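Local structure of endoglucanase (Clostridium thermocellum, 2YIK) at residues D90-S95 and V177-H182; S423-L428 and V506-G511; Y427-N432 and C437-Y442. The protein probably acts as a family 9 cellulase, hydrolysing the beta-1,4-glycosidic bonds of cellulose. All blocks are in the same frame, centred on the assembly; numbering follows the deposited sequence.

Contact 1. Residues D90-S95 and V177-H182; sequences DGFISS and VVAFCH
F92, in the first turns of helix 90-100, faces V178 and A179 near the start of strand 177-184, and the backbones stay well apart: even the closest pair of CA atoms, those of F92 and V178, is 9.8 Å apart. A single phenyl ring spans this gap. With CG of F92 anti to the backbone N (chi1 -175°), the ring leaves the helix directly toward the strand, leading with its far end. CZ of F92 stands 3.3 Å from O of V178, which lies at the edge of the ring and near its plane. The oxygen sits almost straight ahead of CZ, equally far from both flanking carbons, since CE1 and CE2 of F92 are each 4.2 Å from O of V178. The weakly positive C-H rim of the ring, rather than its pi face, is thus turned to the carbonyl. V178 also meets CZ with a methyl group: its CG1 is 3.7 Å from CZ of F92, held on the carbonyl side of the residue by a chi1 of 167°. Toward the other side of the ring, CB of A179 approaches CE2 of F92 obliquely at 4.2 Å. V178 and A179 form a classic beta bulge opposite F170 of strand 169-171, which probably helps two successive residues meet one ring. At the helix, the hydroxyl of S89 is hydrogen-bonded to N of F92. T210 and E212, following strand 206-209, also touch the phenyl ring, while N96, V99 and L100 continue the contact of helix 90-100 with V178 and A179. The helix therefore packs against a small antiparallel sheet in which strand 177-184 pairs with strands 122-123, 169-171 and 206-209.

Contact 2. Residues S423-L428 and V506-G511; sequences SQMDYL and VGACAG
M425 of helix 416-428 reaches across to A508 and C509 of helix 499-516 with its terminal methyl, bridging two helices that pass each other at a slant. At the start of segment 506-511, V506 points away from M425 and packs on L44 and S47 of helix 40-47. Two residues later, A508 turns its CB toward the methionine, 3.8 Å from CE of M425. C509 follows, and its CA is the nearest to that of M425, at 8.2 Å. Its SG, anti to the carbonyl carbon (chi1 -70°), lies 3.9 Å from the same CE of M425. Seen from that methyl, the alanine CB and the cysteine sulfur lie about 88° apart, so CE fits into the corner formed by two consecutive residues. Bends at chi2 (60°) and chi3 of M425 fold the thioether and bring its end there. C509 touches A43 and L44 on helix 40-47 as well, while the backbone continues in regular helix to G511, whose N bonds to O of G507. F505 and L512 extend the cover over M425, and Q400 of helix 392-408 touches it too. This buried packing of a methionine methyl against two small residues joins helices of the (alpha/alpha)6 barrel that characterises family 9 glycoside hydrolases.

Contact 3. Residues Y427-N432 and C437-Y442; sequences YLLGKN and CYVVGY
N of Y438 donates to O of L428 at 2.9 Å, a nearly straight bond (175°). Followed outward, the tyrosine side chain passes across the end of helix 416-428, at about a right angle to that of L428. CB lies 3.7 Å from the same L428 O, and CG, anti to the carbonyl carbon (chi1 -69°), brings the ring edge beside it; CD2 then meets CD2 of L428. CE2 of Y438 is 3.6 Å from ND2 of N432, amide and ring 50° apart, and touches CE1 of Y427. At the tip, OH of Y438 lies 2.7 Å from a water that donates to OH of Y427, itself bonded to D483. N432 ND2 is gripped by O of Y427 (2.8 Å) and O of R436, while G430 ends the helix in a Schellman motif. At the end of the type II turn V439-Y442, L429 CD2 sits over one face of the Y442 ring, a CH-pi contact 4.2 Å from the centroid. The connection folds back over the helix end: L428 packs on helix 392-408, H485 meets Y438 edge-to-face, OH of Y442 is hydrogen-bonded to O of N39, and its ring forms a cation-pi pair with K42 of helix 40-47.

All three contacts belong to the family 9 catalytic module. Contact 1 is complete before the others begin and lies on the opposite side of the chain's centre, about 42 Å from contact 2 and 46 Å from contact 3, centre to centre. Contacts 2 and 3 start from the same place, the end of helix 416-428, share Y427 and L428, and have centres about 10 Å apart; a probable hydrogen bond from K431 N to D426 O joins them. Contact 3 closes locally, whereas contact 2 reaches helix 499-516, much later in the chain. One helix end is thus fixed to a neighbouring helix and the following loop, while contact 1 joins a helix to the small sheet.

Contact 1. Residues D90-S95 and V177-H182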
loop_
_atom_site.group_PDB
_atom_site.type_symbol
_atom_site.label_atom_id
_atom_site.label_comp_id
_atom_site.label_asym_id
_atom_site.label_seq_id
_atom_site.Cartn_x
_atom_site.Cartn_y
_atom_site.Cartn_z
ATOM N N ASP A 90 20.129 16.139 -18.829
ATOM C CA ASP A 90 20.475 15.927 -20.235
ATOM C C ASP A 90 21.631 14.928 -20.315
ATOM O O ASP A 90 21.648 14.040 -21.164
ATOM C CB ASP A 90 20.943 17.227 -20.900
ATOM C CG ASP A 90 19.816 18.198 -21.176
ATOM O OD1 ASP A 90 18.646 17.765 -21.282
ATOM O OD2 ASP A 90 20.112 19.409 -21.313
ATOM N N GLY A 91 22.604 15.102 -19.430
ATOM C CA GLY A 91 23.766 14.230 -19.408
ATOM C C GLY A 91 23.449 12.782 -19.067
ATOM O O GLY A 91 24.006 11.858 -19.658
ATOM N N PHE A 92 22.556 12.585 -18.104
ATOM C CA PHE A 92 22.172 11.241 -17.705
ATOM C C PHE A 92 21.463 10.549 -18.858
ATOM O O PHE A 92 21.768 9.407 -19.178
ATOM C CB PHE A 92 21.238 11.275 -16.501
ATOM C CG PHE A 92 20.914 9.917 -15.970
ATOM C CD1 PHE A 92 21.790 9.273 -15.099
ATOM C CD2 PHE A 92 19.775 9.249 -16.395
ATOM C CE1 PHE A 92 21.538 7.979 -14.662
ATOM C CE2 PHE A 92 19.511 7.949 -15.965
ATOM C CZ PHE A 92 20.398 7.313 -15.095
ATOM N N ILE A 93 20.509 11.241 -19.472
ATOM C CA ILE A 93 19.773 10.681 -20.606
ATOM C C ILE A 93 20.738 10.369 -21.757
ATOM O O ILE A 93 20.646 9.319 -22.398
ATOM C CB ILE A 93 18.690 11.665 -21.130
ATOM C CG1 ILE A 93 17.617 11.897 -20.061
ATOM C CG2 ILE A 93 18.063 11.121 -22.399
ATOM C CD1 ILE A 93 16.923 10.619 -19.619
ATOM N N SER A 94 21.669 11.287 -22.003
ATOM C CA SER A 94 22.640 11.129 -23.081
ATOM C C SER A 94 23.476 9.854 -22.918
ATOM O O SER A 94 23.638 9.090 -23.868
ATOM C CB SER A 94 23.550 12.363 -23.149
ATOM O OG SER A 94 24.251 12.409 -24.378
ATOM N N SER A 95 23.974 9.612 -21.707
ATOM C CA SER A 95 24.797 8.430 -21.427
ATOM C C SER A 95 24.025 7.117 -21.311
ATOM O O SER A 95 24.597 6.047 -21.522
ATOM C CB SER A 95 25.575 8.613 -20.123
ATOM O OG SER A 95 26.482 9.691 -20.189
ATOM N N VAL A 177 19.891 -1.796 -12.068
ATOM C CA VAL A 177 18.916 -0.719 -12.207
ATOM C C VAL A 177 19.629 0.575 -12.593
ATOM O O VAL A 177 20.591 0.987 -11.948
ATOM C CB VAL A 177 18.134 -0.475 -10.892
ATOM C CG1 VAL A 177 17.234 0.743 -11.048
ATOM C CG2 VAL A 177 17.304 -1.705 -10.537
ATOM N N VAL A 178 19.144 1.207 -13.653
ATOM C CA VAL A 178 19.715 2.448 -14.145
ATOM C C VAL A 178 18.845 3.635 -13.712
ATOM O O VAL A 178 19.352 4.698 -13.349
ATOM C CB VAL A 178 19.835 2.396 -15.691
ATOM C CG1 VAL A 178 20.129 3.776 -16.248
ATOM C CG2 VAL A 178 20.941 1.416 -16.087
ATOM N N ALA A 179 17.532 3.440 -13.746
ATOM C CA ALA A 179 16.587 4.471 -13.340
ATOM C C ALA A 179 15.247 3.827 -12.983
ATOM O O ALA A 179 14.891 2.761 -13.501
ATOM C CB ALA A 179 16.397 5.488 -14.460
ATOM N N PHE A 180 14.515 4.473 -12.083
ATOM C CA PHE A 180 13.207 3.988 -11.678
ATOM C C PHE A 180 12.223 5.146 -11.678
ATOM O O PHE A 180 12.415 6.132 -10.963
ATOM C CB PHE A 180 13.257 3.372 -10.276
ATOM C CG PHE A 180 11.902 2.988 -9.732
ATOM C CD1 PHE A 180 11.184 1.928 -10.286
ATOM C CD2 PHE A 180 11.319 3.725 -8.703
ATOM C CE1 PHE A 180 9.912 1.598 -9.811
ATOM C CE2 PHE A 180 10.042 3.401 -8.221
ATOM C CZ PHE A 180 9.338 2.345 -8.780
ATOM N N CYS A 181 11.181 5.045 -12.491
ATOM C CA CYS A 181 10.179 6.099 -12.514
ATOM C C CYS A 181 9.250 5.839 -11.340
ATOM O O CYS A 181 8.519 4.849 -11.317
ATOM C CB CYS A 181 9.371 6.094 -13.810
ATOM S SG CYS A 181 8.062 7.362 -13.811
ATOM N N HIS A 182 9.281 6.745 -10.372
ATOM C CA HIS A 182 8.470 6.607 -9.172
ATOM C C HIS A 182 7.218 7.475 -9.155
ATOM O O HIS A 182 6.363 7.301 -8.294
ATOM C CB HIS A 182 9.312 6.955 -7.944
ATOM C CG HIS A 182 9.707 8.395 -7.876
ATOM N ND1 HIS A 182 10.831 8.898 -8.507
ATOM C CD2 HIS A 182 9.117 9.453 -7.275
ATOM C CE1 HIS A 182 10.911 10.197 -8.293
ATOM N NE2 HIS A 182 9.881 10.561 -7.546
#

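Contact 2. Residues S423-L428 and V506-G511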
loop_
_atom_site.group_PDB
_atom_site.type_symbol
_atom_site.label_atom_id
_atom_site.label_comp_id
_atom_site.label_asym_id
_atom_site.label_seq_id
_atom_site.Cartn_x
_atom_site.Cartn_y
_atom_site.Cartn_z
ATOM N N SER A 423 -14.363 -5.133 16.981
ATOM C CA SER A 423 -15.163 -4.039 17.513
ATOM C C SER A 423 -14.904 -2.782 16.680
ATOM O O SER A 423 -15.816 -2.007 16.414
ATOM C CB SER A 423 -14.830 -3.780 18.990
ATOM O OG SER A 423 -13.608 -3.080 19.150
ATOM N N GLN A 424 -13.663 -2.595 16.247
ATOM C CA GLN A 424 -13.324 -1.425 15.450
ATOM C C GLN A 424 -13.897 -1.502 14.033
ATOM O O GLN A 424 -14.395 -0.501 13.514
ATOM C CB GLN A 424 -11.803 -1.229 15.415
ATOM C CG GLN A 424 -11.178 -0.911 16.780
ATOM C CD GLN A 424 -11.852 0.260 17.486
ATOM O OE1 GLN A 424 -12.578 0.079 18.472
ATOM N NE2 GLN A 424 -11.619 1.465 16.983
ATOM N N MET A 425 -13.839 -2.675 13.403
ATOM C CA MET A 425 -14.399 -2.807 12.056
ATOM C C MET A 425 -15.912 -2.610 12.120
ATOM O O MET A 425 -16.499 -1.963 11.245
ATOM C CB MET A 425 -14.099 -4.179 11.448
ATOM C CG MET A 425 -14.541 -4.291 9.989
ATOM S SD MET A 425 -13.698 -3.072 8.929
ATOM C CE MET A 425 -12.136 -4.006 8.559
ATOM N N ASP A 426 -16.544 -3.169 13.150
ATOM C CA ASP A 426 -17.990 -3.008 13.294
ATOM C C ASP A 426 -18.333 -1.523 13.480
ATOM O O ASP A 426 -19.363 -1.063 12.981
ATOM C CB ASP A 426 -18.531 -3.847 14.460
ATOM C CG ASP A 426 -18.510 -5.342 14.166
ATOM O OD1 ASP A 426 -18.181 -5.734 13.024
ATOM O OD2 ASP A 426 -18.832 -6.133 15.079
ATOM N N TYR A 427 -17.484 -0.769 14.184
ATOM C CA TYR A 427 -17.746 0.665 14.347
ATOM C C TYR A 427 -17.705 1.298 12.959
ATOM O O TYR A 427 -18.603 2.058 12.581
ATOM C CB TYR A 427 -16.688 1.352 15.234
ATOM C CG TYR A 427 -16.814 2.878 15.294
ATOM C CD1 TYR A 427 -16.430 3.667 14.212
ATOM C CD2 TYR A 427 -17.344 3.529 16.419
ATOM C CE1 TYR A 427 -16.574 5.060 14.233
ATOM C CE2 TYR A 427 -17.488 4.930 16.452
ATOM C CZ TYR A 427 -17.103 5.686 15.350
ATOM O OH TYR A 427 -17.259 7.061 15.333
ATOM N N LEU A 428 -16.662 0.987 12.197
ATOM C CA LEU A 428 -16.527 1.551 10.860
ATOM C C LEU A 428 -17.634 1.105 9.908
ATOM O O LEU A 428 -17.939 1.806 8.947
ATOM C CB LEU A 428 -15.147 1.221 10.271
ATOM C CG LEU A 428 -13.980 2.015 10.882
ATOM C CD1 LEU A 428 -12.648 1.459 10.376
ATOM C CD2 LEU A 428 -14.117 3.490 10.526
ATOM N N VAL A 506 -8.170 -4.049 3.299
ATOM C CA VAL A 506 -8.451 -5.288 2.585
ATOM C C VAL A 506 -8.057 -6.477 3.453
ATOM O O VAL A 506 -8.858 -7.383 3.687
ATOM C CB VAL A 506 -7.680 -5.359 1.248
ATOM C CG1 VAL A 506 -7.889 -6.731 0.586
ATOM C CG2 VAL A 506 -8.150 -4.241 0.330
ATOM N N GLY A 507 -6.821 -6.453 3.943
ATOM C CA GLY A 507 -6.322 -7.531 4.776
ATOM C C GLY A 507 -7.088 -7.729 6.073
ATOM O O GLY A 507 -7.265 -8.868 6.524
ATOM N N ALA A 508 -7.533 -6.628 6.678
ATOM C CA ALA A 508 -8.280 -6.695 7.931
ATOM C C ALA A 508 -9.597 -7.445 7.724
ATOM O O ALA A 508 -10.002 -8.241 8.566
ATOM C CB ALA A 508 -8.548 -5.287 8.463
ATOM N N CYS A 509 -10.265 -7.175 6.606
ATOM C CA CYS A 509 -11.519 -7.850 6.288
ATOM C C CYS A 509 -11.282 -9.348 6.186
ATOM O O CYS A 509 -12.039 -10.137 6.753
ATOM C CB CYS A 509 -12.084 -7.339 4.965
ATOM S SG CYS A 509 -12.703 -5.633 5.013
ATOM N N ALA A 510 -10.225 -9.732 5.467
ATOM C CA ALA A 510 -9.880 -11.141 5.299
ATOM C C ALA A 510 -9.562 -11.769 6.647
ATOM O O ALA A 510 -9.996 -12.884 6.939
ATOM C CB ALA A 510 -8.680 -11.291 4.363
ATOM N N GLY A 511 -8.788 -11.047 7.455
ATOM C CA GLY A 511 -8.409 -11.542 8.767
ATOM C C GLY A 511 -9.603 -11.734 9.686
ATOM O O GLY A 511 -9.648 -12.692 10.460
#

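Contact 3. Residues Y427-N432 and C437-Y442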
loop_
_atom_site.group_PDB
_atom_site.type_symbol
_atom_site.label_atom_id
_atom_site.label_comp_id
_atom_site.label_asym_id
_atom_site.label_seq_id
_atom_site.Cartn_x
_atom_site.Cartn_y
_atom_site.Cartn_z
ATOM N N TYR A 427 -17.484 -0.769 14.184
ATOM C CA TYR A 427 -17.746 0.665 14.347
ATOM C C TYR A 427 -17.705 1.298 12.959
ATOM O O TYR A 427 -18.603 2.058 12.581
ATOM C CB TYR A 427 -16.688 1.352 15.234
ATOM C CG TYR A 427 -16.814 2.878 15.294
ATOM C CD1 TYR A 427 -16.430 3.667 14.212
ATOM C CD2 TYR A 427 -17.344 3.529 16.419
ATOM C CE1 TYR A 427 -16.574 5.060 14.233
ATOM C CE2 TYR A 427 -17.488 4.930 16.452
ATOM C CZ TYR A 427 -17.103 5.686 15.350
ATOM O OH TYR A 427 -17.259 7.061 15.333
ATOM N N LEU A 428 -16.662 0.987 12.197
ATOM C CA LEU A 428 -16.527 1.551 10.860
ATOM C C LEU A 428 -17.634 1.105 9.908
ATOM O O LEU A 428 -17.939 1.806 8.947
ATOM C CB LEU A 428 -15.147 1.221 10.271
ATOM C CG LEU A 428 -13.980 2.015 10.882
ATOM C CD1 LEU A 428 -12.648 1.459 10.376
ATOM C CD2 LEU A 428 -14.117 3.490 10.526
ATOM N N LEU A 429 -18.247 -0.045 10.175
ATOM C CA LEU A 429 -19.324 -0.526 9.320
ATOM C C LEU A 429 -20.690 0.037 9.731
ATOM O O LEU A 429 -21.696 -0.260 9.096
ATOM C CB LEU A 429 -19.360 -2.062 9.312
ATOM C CG LEU A 429 -18.175 -2.763 8.625
ATOM C CD1 LEU A 429 -18.357 -4.276 8.685
ATOM C CD2 LEU A 429 -18.072 -2.299 7.171
ATOM N N GLY A 430 -20.731 0.840 10.793
ATOM C CA GLY A 430 -22.005 1.414 11.206
ATOM C C GLY A 430 -22.384 1.384 12.680
ATOM O O GLY A 430 -23.344 2.042 13.076
ATOM N N LYS A 431 -21.653 0.624 13.491
ATOM C CA LYS A 431 -21.940 0.526 14.920
ATOM C C LYS A 431 -21.329 1.755 15.618
ATOM O O LYS A 431 -20.363 1.647 16.378
ATOM C CB LYS A 431 -21.343 -0.774 15.462
ATOM C CG LYS A 431 -21.877 -1.212 16.804
ATOM C CD LYS A 431 -21.650 -2.707 17.006
ATOM C CE LYS A 431 -22.060 -3.133 18.408
ATOM N NZ LYS A 431 -21.562 -4.497 18.744
ATOM N N ASN A 432 -21.912 2.920 15.345
ATOM C CA ASN A 432 -21.429 4.185 15.886
ATOM C C ASN A 432 -22.571 5.183 16.109
ATOM O O ASN A 432 -23.708 4.930 15.717
ATOM C CB ASN A 432 -20.398 4.776 14.923
ATOM C CG ASN A 432 -20.944 4.949 13.515
ATOM O OD1 ASN A 432 -21.878 5.722 13.286
ATOM N ND2 ASN A 432 -20.360 4.227 12.559
ATOM N N CYS A 437 -21.986 3.972 7.920
ATOM C CA CYS A 437 -21.028 3.019 7.383
ATOM C C CYS A 437 -20.027 3.845 6.588
ATOM O O CYS A 437 -20.403 4.581 5.670
ATOM C CB CYS A 437 -21.705 2.000 6.465
ATOM S SG CYS A 437 -20.535 0.798 5.749
ATOM N N TYR A 438 -18.755 3.722 6.941
ATOM C CA TYR A 438 -17.707 4.491 6.292
ATOM C C TYR A 438 -17.075 3.853 5.050
ATOM O O TYR A 438 -16.082 4.348 4.523
ATOM C CB TYR A 438 -16.656 4.847 7.343
ATOM C CG TYR A 438 -17.184 5.842 8.359
ATOM C CD1 TYR A 438 -17.270 7.195 8.045
ATOM C CD2 TYR A 438 -17.652 5.424 9.612
ATOM C CE1 TYR A 438 -17.806 8.117 8.943
ATOM C CE2 TYR A 438 -18.196 6.336 10.524
ATOM C CZ TYR A 438 -18.267 7.683 10.181
ATOM O OH TYR A 438 -18.786 8.597 11.068
ATOM N N VAL A 439 -17.668 2.756 4.592
ATOM C CA VAL A 439 -17.226 2.045 3.396
ATOM C C VAL A 439 -18.324 2.376 2.384
ATOM O O VAL A 439 -19.463 1.937 2.550
ATOM C CB VAL A 439 -17.195 0.523 3.655
ATOM C CG1 VAL A 439 -16.781 -0.227 2.399
ATOM C CG2 VAL A 439 -16.244 0.221 4.797
ATOM N N VAL A 440 -18.021 3.152 1.345
ATOM C CA VAL A 440 -19.095 3.509 0.428
ATOM C C VAL A 440 -19.683 2.352 -0.384
ATOM O O VAL A 440 -18.972 1.440 -0.813
ATOM C CB VAL A 440 -18.704 4.728 -0.497
ATOM C CG1 VAL A 440 -17.251 5.095 -0.318
ATOM C CG2 VAL A 440 -19.044 4.442 -1.939
ATOM N N GLY A 441 -21.006 2.393 -0.543
ATOM C CA GLY A 441 -21.727 1.382 -1.304
ATOM C C GLY A 441 -22.009 0.072 -0.591
ATOM O O GLY A 441 -22.732 -0.776 -1.103
ATOM N N TYR A 442 -21.455 -0.092 0.603
ATOM C CA TYR A 442 -21.625 -1.320 1.369
ATOM C C TYR A 442 -23.026 -1.525 1.927
ATOM O O TYR A 442 -23.513 -2.656 2.008
ATOM C CB TYR A 442 -20.635 -1.338 2.536
ATOM C CG TYR A 442 -20.657 -2.604 3.372
ATOM C CD1 TYR A 442 -19.962 -3.741 2.963
ATOM C CD2 TYR A 442 -21.353 -2.658 4.582
ATOM C CE1 TYR A 442 -19.952 -4.899 3.735
ATOM C CE2 TYR A 442 -21.353 -3.816 5.365
ATOM C CZ TYR A 442 -20.646 -4.928 4.934
ATOM O OH TYR A 442 -20.607 -6.064 5.708
HETATM O O HOH W 1 -19.223 8.106 13.649
#